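Local structure of NAD-dependent epimerase/dehydratase (Methanobrevibacter ruminantium, 6DNT) at residues Tyr125-Asn128 with Asn129-Ser133; Ile138-Asn142 with Asn143-Lys147. The protein probably interconverts UDP-N-acetylglucosamine and its C4 epimer with the help of bound NAD, and is seen here holding UDP-N-acetylmuramic acid. All blocks are in the same frame, centred on the assembly; numbering follows the deposited sequence. Where two conformers were deposited one is given.

How the contacts relate
Both contacts are local and use helix 122-142, which runs between two neighbouring parallel strands of the Rossmann-type sheet, 105-108 and 147-153. Contact 1 lies in the buried first half of that helix, where one side touches the adenine of NAD and another faces the second subunit. Contact 2, whose centre lies about 18 Å from that of contact 1, is the partly buried C-terminal end of the helix and leads into strand 147-153. Both break the regular bonding pattern, contact 1 by widening a turn and contact 2 by ending the helix. Amides in contact 1 serve cofactor, partner subunit and neighbouring loop, whereas in contact 2 an asparagine amide grips a carbonyl of the helix end itself.

Contact 1. Residues Tyr125-Asn128 with Asn129-Ser133; sequences YNQN and NIDAS. With NAD (nicotinamide-adenine-dinucleotide), chain B.
A pi-type turn widens helix 122-142 beside the adenine end of the NAD pocket, and Asn126 O marks it by accepting from two successive amides, Ile130 N and Asp131 N. The bond from Asp131 N, five residues on, measures 3.0 Å and is nearly straight at 170°, whereas Ile130 N at 2.9 Å from Asn126 O makes the more bent four-residue bond. The shift persists in the next bond, Ala132 N to Gln127 O at 3.0 Å. Asn128 O thus takes no amide of 129-133; a water donates to it at 2.8 Å and also to Ser133 OG.

With chi1 at -75°, Asn128 CG stands anti to its carbonyl carbon, and its amide meets the cofactor: OD1 accepts from NAD N6A at 2.8 Å, while ND2 is held by Arg124 O, which fixes which way round the amide sits. Asn129 lies alongside Tyr125, pointing the same way, its ND2 3.8 Å from Tyr125 CD2 with the amide and ring planes 88° apart. Leu112 N donates to Asn129 OD1 and Asn129 ND2 donates to Gln180 OE1, so both ends of this buried amide are satisfied and its flip is fixed.

On another side of the helix, Asn126 OD1 rests 3.4 Å from Ile130 CD1 and bonds to Tyr187 OH of the second subunit. Within the chain, a water accepts from Asn126 ND2 at 2.9 Å and donates to Asp131 OD2. Across the interface the bond is reciprocal, Asn126 ND2 of each subunit donating to Asp131 OD1 of the other, and the two Asp131 OD1 atoms lie close together. Two buried carboxylates so near each other would be expected to raise their affinity for a proton, an effect that the amide and water donors probably offset in part.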
loop_
_atom_site.group_PDB
_atom_site.type_symbol
_atom_site.label_atom_id
_atom_site.label_comp_id
_atom_site.label_asym_id
_atom_site.label_seq_id
_atom_site.Cartn_x
_atom_site.Cartn_y
_atom_site.Cartn_z
ATOM N N TYR A 125 -4.594 -13.557 -0.038
ATOM C CA TYR A 125 -4.863 -12.437 0.859
ATOM C C TYR A 125 -4.878 -11.093 0.107
ATOM O O TYR A 125 -5.701 -10.229 0.407
ATOM C CB TYR A 125 -3.896 -12.440 2.046
ATOM C CG TYR A 125 -4.351 -13.386 3.153
ATOM C CD1 TYR A 125 -4.494 -14.748 2.924
ATOM C CD2 TYR A 125 -4.656 -12.909 4.422
ATOM C CE1 TYR A 125 -4.932 -15.604 3.936
ATOM C CE2 TYR A 125 -5.097 -13.755 5.416
ATOM C CZ TYR A 125 -5.235 -15.098 5.162
ATOM O OH TYR A 125 -5.676 -15.955 6.152
ATOM N N ASN A 126 -3.994 -10.933 -0.873
ATOM C CA ASN A 126 -3.991 -9.727 -1.711
ATOM C C ASN A 126 -5.324 -9.547 -2.471
ATOM O O ASN A 126 -5.872 -8.449 -2.551
ATOM C CB ASN A 126 -2.832 -9.789 -2.704
ATOM C CG ASN A 126 -2.704 -8.520 -3.530
ATOM O OD1 ASN A 126 -2.338 -7.487 -3.019
ATOM N ND2 ASN A 126 -3.032 -8.604 -4.805
ATOM N N GLN A 127 -5.823 -10.639 -3.032
ATOM C CA GLN A 127 -7.100 -10.620 -3.744
ATOM C C GLN A 127 -8.243 -10.171 -2.829
ATOM O O GLN A 127 -9.052 -9.323 -3.212
ATOM C CB GLN A 127 -7.360 -11.995 -4.378
ATOM C CG GLN A 127 -6.380 -12.267 -5.513
ATOM C CD GLN A 127 -6.258 -13.724 -5.926
ATOM O OE1 GLN A 127 -5.646 -14.043 -6.957
ATOM N NE2 GLN A 127 -6.820 -14.610 -5.134
ATOM N N ASN A 128 -8.286 -10.701 -1.609
ATOM C CA ASN A 128 -9.368 -10.381 -0.673
ATOM C C ASN A 128 -9.224 -9.038 0.028
ATOM O O ASN A 128 -10.232 -8.401 0.378
ATOM C CB ASN A 128 -9.504 -11.496 0.363
ATOM C CG ASN A 128 -10.162 -12.723 -0.212
ATOM O OD1 ASN A 128 -11.387 -12.826 -0.191
ATOM N ND2 ASN A 128 -9.376 -13.619 -0.807
ATOM N N ASN A 129 -7.988 -8.620 0.258
ATOM C CA ASN A 129 -7.727 -7.477 1.118
ATOM C C ASN A 129 -7.398 -6.201 0.378
ATOM O O ASN A 129 -7.720 -5.136 0.881
ATOM C CB ASN A 129 -6.658 -7.807 2.143
ATOM C CG ASN A 129 -7.094 -8.897 3.109
ATOM O OD1 ASN A 129 -8.272 -9.230 3.193
ATOM N ND2 ASN A 129 -6.142 -9.447 3.852
ATOM N N ILE A 130 -6.713 -6.283 -0.747
ATOM C CA ILE A 130 -6.496 -5.100 -1.579
ATOM C C ILE A 130 -7.464 -5.068 -2.755
ATOM O O ILE A 130 -8.177 -4.064 -2.931
ATOM C CB ILE A 130 -5.039 -4.974 -2.064
ATOM C CG1 ILE A 130 -4.099 -4.815 -0.865
ATOM C CG2 ILE A 130 -4.916 -3.761 -3.002
ATOM C CD1 ILE A 130 -2.638 -4.655 -1.234
ATOM N N ASP A 131 -7.471 -6.123 -3.584
ATOM C CA ASP A 131 -8.231 -6.073 -4.843
ATOM C C ASP A 131 -9.723 -5.850 -4.568
ATOM O O ASP A 131 -10.352 -4.965 -5.163
ATOM C CB ASP A 131 -8.053 -7.322 -5.712
ATOM C CG ASP A 131 -6.626 -7.555 -6.165
ATOM O OD1 ASP A 131 -5.769 -6.638 -6.108
ATOM O OD2 ASP A 131 -6.353 -8.698 -6.615
ATOM N N ALA A 132 -10.281 -6.611 -3.635
ATOM C CA ALA A 132 -11.708 -6.479 -3.326
ATOM C C ALA A 132 -12.032 -5.131 -2.708
ATOM O O ALA A 132 -13.081 -4.555 -3.001
ATOM C CB ALA A 132 -12.176 -7.589 -2.410
ATOM N N SER A 133 -11.126 -4.622 -1.864
ATOM C CA SER A 133 -11.311 -3.325 -1.237
ATOM C C SER A 133 -11.325 -2.242 -2.314
ATOM O O SER A 133 -12.159 -1.329 -2.286
ATOM C CB SER A 133 -10.190 -3.040 -0.251
ATOM O OG SER A 133 -10.241 -3.955 0.829
HETATM P PA NAD B . -14.107 -11.913 10.712
HETATM O O1A NAD B . -14.993 -12.362 11.835
HETATM O O2A NAD B . -13.369 -12.945 9.932
HETATM O O5B NAD B . -15.035 -11.029 9.734
HETATM C C5B NAD B . -14.728 -10.879 8.350
HETATM C C4B NAD B . -16.019 -11.153 7.606
HETATM O O4B NAD B . -15.797 -10.904 6.216
HETATM C C3B NAD B . -16.476 -12.603 7.722
HETATM O O3B NAD B . -17.851 -12.622 8.076
HETATM C C2B NAD B . -16.196 -13.219 6.361
HETATM O O2B NAD B . -17.092 -14.266 5.952
HETATM C C1B NAD B . -16.268 -12.009 5.450
HETATM N N9A NAD B . -15.418 -12.037 4.252
HETATM C C8A NAD B . -14.086 -12.284 4.188
HETATM N N7A NAD B . -13.632 -12.150 2.917
HETATM C C5A NAD B . -14.695 -11.767 2.158
HETATM C C6A NAD B . -14.919 -11.447 0.740
HETATM N N6A NAD B . -13.900 -11.504 -0.131
HETATM N N1A NAD B . -16.188 -11.100 0.360
HETATM C C2A NAD B . -17.207 -11.046 1.236
HETATM N N3A NAD B . -17.074 -11.324 2.554
HETATM C C4A NAD B . -15.852 -11.684 3.042
HETATM O O3 NAD B . -13.045 -10.831 11.256
HETATM P PN NAD B . -13.249 -9.650 12.291
HETATM O O1N NAD B . -14.696 -9.311 12.489
HETATM O O2N NAD B . -12.380 -9.910 13.491
HETATM O O5D NAD B . -12.532 -8.477 11.468
HETATM C C5D NAD B . -13.324 -7.470 10.828
HETATM C C4D NAD B . -12.376 -6.410 10.271
HETATM O O4D NAD B . -11.651 -5.815 11.351
HETATM C C3D NAD B . -11.346 -6.978 9.302
HETATM O O3D NAD B . -11.088 -6.045 8.238
HETATM C C2D NAD B . -10.120 -7.142 10.166
HETATM O O2D NAD B . -8.924 -7.146 9.397
HETATM C C1D NAD B . -10.247 -5.951 11.089
HETATM N N1N NAD B . -9.523 -6.064 12.360
HETATM C C2N NAD B . -9.888 -6.958 13.295
HETATM C C3N NAD B . -9.204 -7.041 14.504
HETATM C C7N NAD B . -9.555 -8.031 15.591
HETATM O O7N NAD B . -8.892 -8.020 16.622
HETATM N N7N NAD B . -10.529 -8.922 15.436
HETATM C C4N NAD B . -8.141 -6.158 14.716
HETATM C C5N NAD B . -7.773 -5.252 13.736
HETATM C C6N NAD B . -8.477 -5.232 12.549
HETATM O O HOH W 1 -4.184 -10.462 -6.661
HETATM O O HOH W 2 -10.845 -6.375 2.274
#

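Contact 2. Residues Ile138-Asn142 with Asn143-Lys147; sequences IACKN and NNIKK
With chi1 at -73°, Asn143 CG sits anti to its carbonyl carbon and close to its own backbone N, and chi2 of -72° then turns ND2 onto Ala139 O, 2.8 Å away. The backbone Asn143 N bonds to the same oxygen at 3.1 Å, from the opposite face of the carbonyl plane, so one residue grips Ala139 O twice. ND2 also donates to Glu97 O, tying the helix end to helix 96-99. An alanine in place of Asn143 would keep the backbone bond but would probably leave Ala139 O and Glu97 O each without the amide donor.

The helix ends here in a Schellman motif. Asn144, its C-prime residue, takes a positive phi of 55°; Ile145 N reaches back to Cys140 O at 3.1 Å, and Asn144 N bonds to Lys141 O at 3.3 Å from well above the carbonyl plane. Lys141 O also accepts from a water at 2.7 Å. The same turn brings Ile145 CG1 to 4.0 Å from Cys140 CB, an apolar contact that Val106 of strand 105-108 covers, and the chain then runs on into strand 147-153, completing a beta-alpha-beta crossover. On the outer side, Lys141 NZ donates to Asn142 OD1 at 2.9 Å and makes a cation-pi contact with Tyr195, while Asn142 ND2 bonds to Glu97 OE2.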
loop_
_atom_site.group_PDB
_atom_site.type_symbol
_atom_site.label_atom_id
_atom_site.label_comp_id
_atom_site.label_asym_id
_atom_site.label_seq_id
_atom_site.Cartn_x
_atom_site.Cartn_y
_atom_site.Cartn_z
ATOM N N ILE A 138 -14.001 1.892 -5.636
ATOM C CA ILE A 138 -14.388 2.402 -6.966
ATOM C C ILE A 138 -15.909 2.558 -7.040
ATOM O O ILE A 138 -16.427 3.602 -7.443
ATOM C CB ILE A 138 -13.860 1.488 -8.093
ATOM C CG1 ILE A 138 -12.327 1.590 -8.179
ATOM C CG2 ILE A 138 -14.496 1.863 -9.432
ATOM C CD1 ILE A 138 -11.675 0.457 -8.960
ATOM N N ALA A 139 -16.626 1.527 -6.611
ATOM C CA ALA A 139 -18.083 1.615 -6.545
ATOM C C ALA A 139 -18.561 2.697 -5.571
ATOM O O ALA A 139 -19.599 3.302 -5.814
ATOM C CB ALA A 139 -18.678 0.267 -6.185
ATOM N N CYS A 140 -17.831 2.941 -4.473
ATOM C CA CYS A 140 -18.185 4.015 -3.542
ATOM C C CYS A 140 -18.117 5.376 -4.229
ATOM O O CYS A 140 -19.072 6.163 -4.150
ATOM C CB CYS A 140 -17.276 4.046 -2.316
ATOM S SG CYS A 140 -17.529 2.686 -1.147
ATOM N N LYS A 141 -16.998 5.655 -4.896
ATOM C CA LYS A 141 -16.835 6.975 -5.505
ATOM C C LYS A 141 -17.766 7.146 -6.705
ATOM O O LYS A 141 -18.303 8.244 -6.905
ATOM C CB LYS A 141 -15.361 7.323 -5.800
ATOM C CG LYS A 141 -14.648 6.507 -6.863
ATOM C CD LYS A 141 -14.832 7.070 -8.260
ATOM C CE LYS A 141 -13.990 6.303 -9.273
ATOM N NZ LYS A 141 -14.252 6.744 -10.671
ATOM N N ASN A 142 -18.017 6.080 -7.451
ATOM C CA ASN A 142 -18.948 6.163 -8.591
ATOM C C ASN A 142 -20.379 6.403 -8.146
ATOM O O ASN A 142 -21.151 7.010 -8.883
ATOM C CB ASN A 142 -18.898 4.920 -9.465
ATOM C CG ASN A 142 -17.629 4.826 -10.290
ATOM O OD1 ASN A 142 -16.979 5.828 -10.594
ATOM N ND2 ASN A 142 -17.290 3.623 -10.675
ATOM N N ASN A 143 -20.727 5.952 -6.943
ATOM C CA ASN A 143 -22.071 6.164 -6.406
ATOM C C ASN A 143 -22.214 7.348 -5.453
ATOM O O ASN A 143 -23.273 7.506 -4.863
ATOM C CB ASN A 143 -22.569 4.876 -5.740
ATOM C CG ASN A 143 -22.936 3.823 -6.744
ATOM O OD1 ASN A 143 -23.943 3.927 -7.447
ATOM N ND2 ASN A 143 -22.140 2.769 -6.795
ATOM N N ASN A 144 -21.157 8.148 -5.284
ATOM C CA ASN A 144 -21.172 9.322 -4.408
ATOM C C ASN A 144 -21.598 8.974 -2.977
ATOM O O ASN A 144 -22.365 9.699 -2.332
ATOM C CB ASN A 144 -22.061 10.419 -5.017
ATOM C CG ASN A 144 -21.690 10.719 -6.453
ATOM O OD1 ASN A 144 -20.644 11.298 -6.712
ATOM N ND2 ASN A 144 -22.533 10.297 -7.397
ATOM N N ILE A 145 -21.072 7.848 -2.491
ATOM C CA ILE A 145 -21.268 7.404 -1.108
ATOM C C ILE A 145 -20.765 8.513 -0.179
ATOM O O ILE A 145 -19.696 9.083 -0.417
ATOM C CB ILE A 145 -20.482 6.078 -0.882
ATOM C CG1 ILE A 145 -21.169 4.920 -1.632
ATOM C CG2 ILE A 145 -20.292 5.741 0.599
ATOM C CD1 ILE A 145 -22.591 4.617 -1.229
ATOM N N LYS A 146 -21.552 8.846 0.845
ATOM C CA LYS A 146 -21.207 9.960 1.739
ATOM C C LYS A 146 -19.950 9.670 2.532
ATOM O O LYS A 146 -19.137 10.563 2.748
ATOM C CB LYS A 146 -22.349 10.301 2.699
ATOM C CG LYS A 146 -23.525 10.962 2.006
ATOM C CD LYS A 146 -24.727 11.082 2.942
ATOM C CE LYS A 146 -26.003 11.412 2.175
ATOM N NZ LYS A 146 -26.396 10.346 1.206
ATOM N N LYS A 147 -19.783 8.424 2.974
ATOM C CA LYS A 147 -18.580 8.070 3.722
ATOM C C LYS A 147 -18.316 6.574 3.680
ATOM O O LYS A 147 -19.256 5.773 3.761
ATOM C CB LYS A 147 -18.711 8.513 5.169
ATOM C CG LYS A 147 -17.390 8.589 5.926
ATOM C CD LYS A 147 -17.056 10.006 6.310
ATOM C CE LYS A 147 -15.930 10.048 7.305
ATOM N NZ LYS A 147 -16.208 11.023 8.393
HETATM O O HOH W 3 -17.312 10.743 -7.451
#